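Local structure of DNA mismatch repair protein MutS (Thermus aquaticus, 1EWQ) at residues L292-L306 / I599-A611. The protein recognises mismatched bases in duplex DNA during DNA mismatch repair and has a weak ATPase activity. Numbering follows the deposited sequence.
Sequences LRHPLLDRGPLEARL and IALLAQVGSFVPA
Q604 meets L296 through both backbone and side chain. L296 N donates to the carbonyl O of Q604 at 2.9 Å, and Q604 NE2 returns a bond of 3.1 Å to L296 O, lying in that carbonyl's plane and fairly straight (160° at the hydrogen). Q604 CB rests on P295 CB, and the chain, extended beyond CG, carries its amide away from the ring to this oxygen; NE2 also donates to F619 O, which fixes the rotation of the amide. A third bond runs from R305 NH1 to V605 O (2.9 Å), approaching from above the carbonyl plane, while L296 CD1 covers one face of the guanidinium and W291 adds a cation-pi contact. Around these bonds, P295 CG presses on L601 CD1 at a tight 3.4 Å, V605 CG2 lies 3.8 Å from L292 CD2, and L302 CD2 sits over the peptide that follows Q604. L306 CD2 touches both G606 O and the F608 ring, the latter obliquely. G606 is at positive phi, and its CA lies 4.1 Å from R305 CB. This glycine is the C-prime residue of a Schellman motif ending helix 589-603, which follows the predicted P-loop, and here the ATPase domain packs against helical domain III.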
loop_
_atom_site.group_PDB
_atom_site.type_symbol
_atom_site.label_atom_id
_atom_site.label_comp_id
_atom_site.label_asym_id
_atom_site.label_seq_id
_atom_site.Cartn_x
_atom_site.Cartn_y
_atom_site.Cartn_z
ATOM N N LEU C 292 3.104 18.596 -22.357
ATOM C CA LEU C 292 2.297 19.053 -21.231
ATOM C C LEU C 292 3.195 19.622 -20.123
ATOM O O LEU C 292 2.825 20.582 -19.455
ATOM C CB LEU C 292 1.451 17.901 -20.676
ATOM C CG LEU C 292 0.153 17.564 -21.419
ATOM C CD1 LEU C 292 -0.414 16.253 -20.885
ATOM C CD2 LEU C 292 -0.862 18.688 -21.240
ATOM N N ARG C 293 4.373 19.031 -19.932
ATOM C CA ARG C 293 5.300 19.501 -18.896
ATOM C C ARG C 293 5.708 20.960 -19.163
ATOM O O ARG C 293 5.818 21.766 -18.241
ATOM C CB ARG C 293 6.570 18.623 -18.863
ATOM C CG ARG C 293 7.150 18.404 -17.475
ATOM C CD ARG C 293 8.636 18.034 -17.492
ATOM N NE ARG C 293 8.975 16.948 -18.411
ATOM C CZ ARG C 293 8.424 15.744 -18.384
ATOM N NH1 ARG C 293 7.491 15.471 -17.482
ATOM N NH2 ARG C 293 8.823 14.811 -19.238
ATOM N N HIS C 294 5.937 21.284 -20.434
ATOM C CA HIS C 294 6.348 22.633 -20.833
ATOM C C HIS C 294 5.539 23.172 -22.010
ATOM O O HIS C 294 5.964 23.058 -23.160
ATOM C CB HIS C 294 7.830 22.633 -21.221
ATOM C CG HIS C 294 8.751 22.296 -20.092
ATOM N ND1 HIS C 294 9.248 23.246 -19.226
ATOM C CD2 HIS C 294 9.238 21.110 -19.668
ATOM C CE1 HIS C 294 10.001 22.658 -18.315
ATOM N NE2 HIS C 294 10.010 21.361 -18.562
ATOM N N PRO C 295 4.355 23.751 -21.740
ATOM C CA PRO C 295 3.533 24.304 -22.825
ATOM C C PRO C 295 4.322 25.435 -23.481
ATOM O O PRO C 295 5.096 26.122 -22.812
ATOM C CB PRO C 295 2.283 24.827 -22.100
ATOM C CG PRO C 295 2.215 23.951 -20.850
ATOM C CD PRO C 295 3.664 23.834 -20.438
ATOM N N LEU C 296 4.114 25.637 -24.778
ATOM C CA LEU C 296 4.819 26.675 -25.535
ATOM C C LEU C 296 4.252 28.092 -25.351
ATOM O O LEU C 296 3.116 28.276 -24.929
ATOM C CB LEU C 296 4.795 26.326 -27.033
ATOM C CG LEU C 296 5.157 24.897 -27.457
ATOM C CD1 LEU C 296 5.058 24.788 -28.978
ATOM C CD2 LEU C 296 6.562 24.533 -26.987
ATOM N N LEU C 297 5.068 29.088 -25.679
ATOM C CA LEU C 297 4.673 30.492 -25.589
ATOM C C LEU C 297 4.623 31.089 -27.000
ATOM O O LEU C 297 4.211 32.231 -27.184
ATOM C CB LEU C 297 5.699 31.285 -24.776
ATOM C CG LEU C 297 6.008 30.866 -23.339
ATOM C CD1 LEU C 297 7.133 31.752 -22.773
ATOM C CD2 LEU C 297 4.750 30.992 -22.505
ATOM N N ASP C 298 5.043 30.307 -27.989
ATOM C CA ASP C 298 5.108 30.779 -29.367
ATOM C C ASP C 298 3.950 30.361 -30.259
ATOM O O ASP C 298 3.731 29.178 -30.512
ATOM C CB ASP C 298 6.431 30.327 -29.974
ATOM C CG ASP C 298 7.610 30.626 -29.061
ATOM O OD1 ASP C 298 7.876 31.828 -28.804
ATOM O OD2 ASP C 298 8.258 29.661 -28.588
ATOM N N ARG C 299 3.228 31.363 -30.743
ATOM C CA ARG C 299 2.071 31.170 -31.605
ATOM C C ARG C 299 2.366 30.311 -32.835
ATOM O O ARG C 299 1.648 29.355 -33.120
ATOM C CB ARG C 299 1.558 32.537 -32.051
ATOM C CG ARG C 299 0.167 32.562 -32.659
ATOM C CD ARG C 299 -0.134 33.998 -33.059
ATOM N NE ARG C 299 -1.547 34.262 -33.279
ATOM C CZ ARG C 299 -2.246 33.779 -34.295
ATOM N NH1 ARG C 299 -1.653 33.000 -35.193
ATOM N NH2 ARG C 299 -3.537 34.085 -34.416
ATOM N N GLY C 300 3.423 30.670 -33.557
ATOM C CA GLY C 300 3.804 29.959 -34.765
ATOM C C GLY C 300 3.897 28.454 -34.612
ATOM O O GLY C 300 3.192 27.722 -35.308
ATOM N N PRO C 301 4.777 27.954 -33.731
ATOM C CA PRO C 301 4.857 26.500 -33.583
ATOM C C PRO C 301 3.540 25.887 -33.096
ATOM O O PRO C 301 3.206 24.756 -33.455
ATOM C CB PRO C 301 6.027 26.299 -32.614
ATOM C CG PRO C 301 6.211 27.633 -31.956
ATOM C CD PRO C 301 5.888 28.621 -33.032
ATOM N N LEU C 302 2.781 26.636 -32.305
ATOM C CA LEU C 302 1.503 26.121 -31.822
ATOM C C LEU C 302 0.523 25.962 -32.982
ATOM O O LEU C 302 -0.154 24.947 -33.094
ATOM C CB LEU C 302 0.911 27.046 -30.755
ATOM C CG LEU C 302 1.574 26.917 -29.378
ATOM C CD1 LEU C 302 1.132 28.061 -28.487
ATOM C CD2 LEU C 302 1.227 25.558 -28.758
ATOM N N GLU C 303 0.458 26.962 -33.853
ATOM C CA GLU C 303 -0.445 26.896 -35.003
ATOM C C GLU C 303 -0.041 25.724 -35.911
ATOM O O GLU C 303 -0.890 25.109 -36.554
ATOM C CB GLU C 303 -0.412 28.217 -35.784
ATOM C CG GLU C 303 -0.749 29.449 -34.932
ATOM C CD GLU C 303 -2.244 29.636 -34.703
ATOM O OE1 GLU C 303 -2.988 28.632 -34.670
ATOM O OE2 GLU C 303 -2.681 30.797 -34.545
ATOM N N ALA C 304 1.250 25.404 -35.949
ATOM C CA ALA C 304 1.731 24.292 -36.765
ATOM C C ALA C 304 1.269 22.968 -36.152
ATOM O O ALA C 304 0.890 22.048 -36.871
ATOM C CB ALA C 304 3.263 24.324 -36.879
ATOM N N ARG C 305 1.306 22.872 -34.825
ATOM C CA ARG C 305 0.855 21.651 -34.162
ATOM C C ARG C 305 -0.650 21.504 -34.393
ATOM O O ARG C 305 -1.148 20.409 -34.651
ATOM C CB ARG C 305 1.131 21.699 -32.649
ATOM C CG ARG C 305 2.590 21.489 -32.203
ATOM C CD ARG C 305 2.661 21.480 -30.660
ATOM N NE ARG C 305 4.024 21.333 -30.143
ATOM C CZ ARG C 305 4.360 21.354 -28.853
ATOM N NH1 ARG C 305 3.434 21.511 -27.916
ATOM N NH2 ARG C 305 5.636 21.234 -28.500
ATOM N N LEU C 306 -1.378 22.611 -34.296
ATOM C CA LEU C 306 -2.822 22.566 -34.496
ATOM C C LEU C 306 -3.152 22.203 -35.939
ATOM O O LEU C 306 -4.157 21.545 -36.196
ATOM C CB LEU C 306 -3.468 23.908 -34.111
ATOM C CG LEU C 306 -3.556 24.209 -32.609
ATOM C CD1 LEU C 306 -4.028 25.639 -32.408
ATOM C CD2 LEU C 306 -4.498 23.210 -31.913
ATOM N N ILE C 599 -8.292 24.584 -20.310
ATOM C CA ILE C 599 -8.493 24.943 -21.712
ATOM C C ILE C 599 -7.246 25.666 -22.229
ATOM O O ILE C 599 -6.762 25.380 -23.330
ATOM C CB ILE C 599 -9.738 25.849 -21.873
ATOM C CG1 ILE C 599 -11.004 25.016 -21.632
ATOM C CG2 ILE C 599 -9.749 26.502 -23.252
ATOM C CD1 ILE C 599 -12.261 25.859 -21.503
ATOM N N ALA C 600 -6.732 26.594 -21.419
ATOM C CA ALA C 600 -5.530 27.364 -21.764
ATOM C C ALA C 600 -4.327 26.423 -21.854
ATOM O O ALA C 600 -3.489 26.547 -22.751
ATOM C CB ALA C 600 -5.270 28.433 -20.707
ATOM N N LEU C 601 -4.252 25.479 -20.926
ATOM C CA LEU C 601 -3.154 24.516 -20.911
ATOM C C LEU C 601 -3.163 23.677 -22.181
ATOM O O LEU C 601 -2.123 23.476 -22.813
ATOM C CB LEU C 601 -3.272 23.601 -19.697
ATOM C CG LEU C 601 -2.265 22.453 -19.545
ATOM C CD1 LEU C 601 -0.853 22.908 -19.890
ATOM C CD2 LEU C 601 -2.332 21.944 -18.106
ATOM N N LEU C 602 -4.347 23.190 -22.550
ATOM C CA LEU C 602 -4.492 22.364 -23.745
ATOM C C LEU C 602 -4.140 23.137 -25.015
ATOM O O LEU C 602 -3.465 22.617 -25.899
ATOM C CB LEU C 602 -5.921 21.811 -23.835
ATOM C CG LEU C 602 -6.316 20.762 -22.787
ATOM C CD1 LEU C 602 -7.806 20.430 -22.913
ATOM C CD2 LEU C 602 -5.475 19.515 -22.976
ATOM N N ALA C 603 -4.594 24.381 -25.111
ATOM C CA ALA C 603 -4.284 25.186 -26.289
ATOM C C ALA C 603 -2.780 25.432 -26.432
ATOM O O ALA C 603 -2.242 25.423 -27.543
ATOM C CB ALA C 603 -5.010 26.518 -26.220
ATOM N N GLN C 604 -2.094 25.655 -25.316
ATOM C CA GLN C 604 -0.666 25.927 -25.398
ATOM C C GLN C 604 0.201 24.686 -25.517
ATOM O O GLN C 604 1.441 24.735 -25.462
ATOM C CB GLN C 604 -0.251 26.847 -24.244
ATOM C CG GLN C 604 -0.739 28.283 -24.546
ATOM C CD GLN C 604 -0.398 29.300 -23.488
ATOM O OE1 GLN C 604 -1.259 29.685 -22.697
ATOM N NE2 GLN C 604 0.859 29.747 -23.460
ATOM N N VAL C 605 -0.475 23.572 -25.747
ATOM C CA VAL C 605 0.187 22.305 -25.949
ATOM C C VAL C 605 -0.073 21.935 -27.413
ATOM O O VAL C 605 0.553 21.033 -27.978
ATOM C CB VAL C 605 -0.364 21.260 -24.936
ATOM C CG1 VAL C 605 -0.870 20.009 -25.634
ATOM C CG2 VAL C 605 0.714 20.952 -23.922
ATOM N N GLY C 606 -0.992 22.668 -28.038
ATOM C CA GLY C 606 -1.310 22.422 -29.437
ATOM C C GLY C 606 -2.459 21.457 -29.612
ATOM O O GLY C 606 -2.609 20.841 -30.664
ATOM N N SER C 607 -3.270 21.327 -28.570
ATOM C CA SER C 607 -4.412 20.440 -28.585
ATOM C C SER C 607 -5.697 21.236 -28.767
ATOM O O SER C 607 -5.751 22.423 -28.442
ATOM C CB SER C 607 -4.486 19.682 -27.256
ATOM O OG SER C 607 -5.735 19.035 -27.075
ATOM N N PHE C 608 -6.723 20.584 -29.307
ATOM C CA PHE C 608 -8.026 21.229 -29.453
ATOM C C PHE C 608 -8.516 21.317 -27.998
ATOM O O PHE C 608 -7.968 20.643 -27.124
ATOM C CB PHE C 608 -8.973 20.354 -30.275
ATOM C CG PHE C 608 -8.837 20.528 -31.765
ATOM C CD1 PHE C 608 -7.607 20.814 -32.342
ATOM C CD2 PHE C 608 -9.951 20.380 -32.600
ATOM C CE1 PHE C 608 -7.479 20.950 -33.722
ATOM C CE2 PHE C 608 -9.837 20.512 -33.986
ATOM C CZ PHE C 608 -8.598 20.798 -34.551
ATOM N N VAL C 609 -9.549 22.110 -27.730
ATOM C CA VAL C 609 -10.024 22.265 -26.357
ATOM C C VAL C 609 -11.525 22.008 -26.210
ATOM O O VAL C 609 -12.270 22.039 -27.194
ATOM C CB VAL C 609 -9.690 23.686 -25.836
ATOM C CG1 VAL C 609 -8.179 23.953 -25.966
ATOM C CG2 VAL C 609 -10.474 24.727 -26.639
ATOM N N PRO C 610 -11.986 21.743 -24.972
ATOM C CA PRO C 610 -13.403 21.476 -24.694
ATOM C C PRO C 610 -14.266 22.733 -24.642
ATOM O O PRO C 610 -14.476 23.305 -23.577
ATOM C CB PRO C 610 -13.358 20.752 -23.343
ATOM C CG PRO C 610 -12.176 21.401 -22.673
ATOM C CD PRO C 610 -11.157 21.436 -23.790
ATOM N N ALA C 611 -14.763 23.158 -25.798
ATOM C CA ALA C 611 -15.611 24.344 -25.879
ATOM C C ALA C 611 -16.252 24.434 -27.260
ATOM O O ALA C 611 -15.928 23.651 -28.152
ATOM C CB ALA C 611 -14.780 25.602 -25.613
#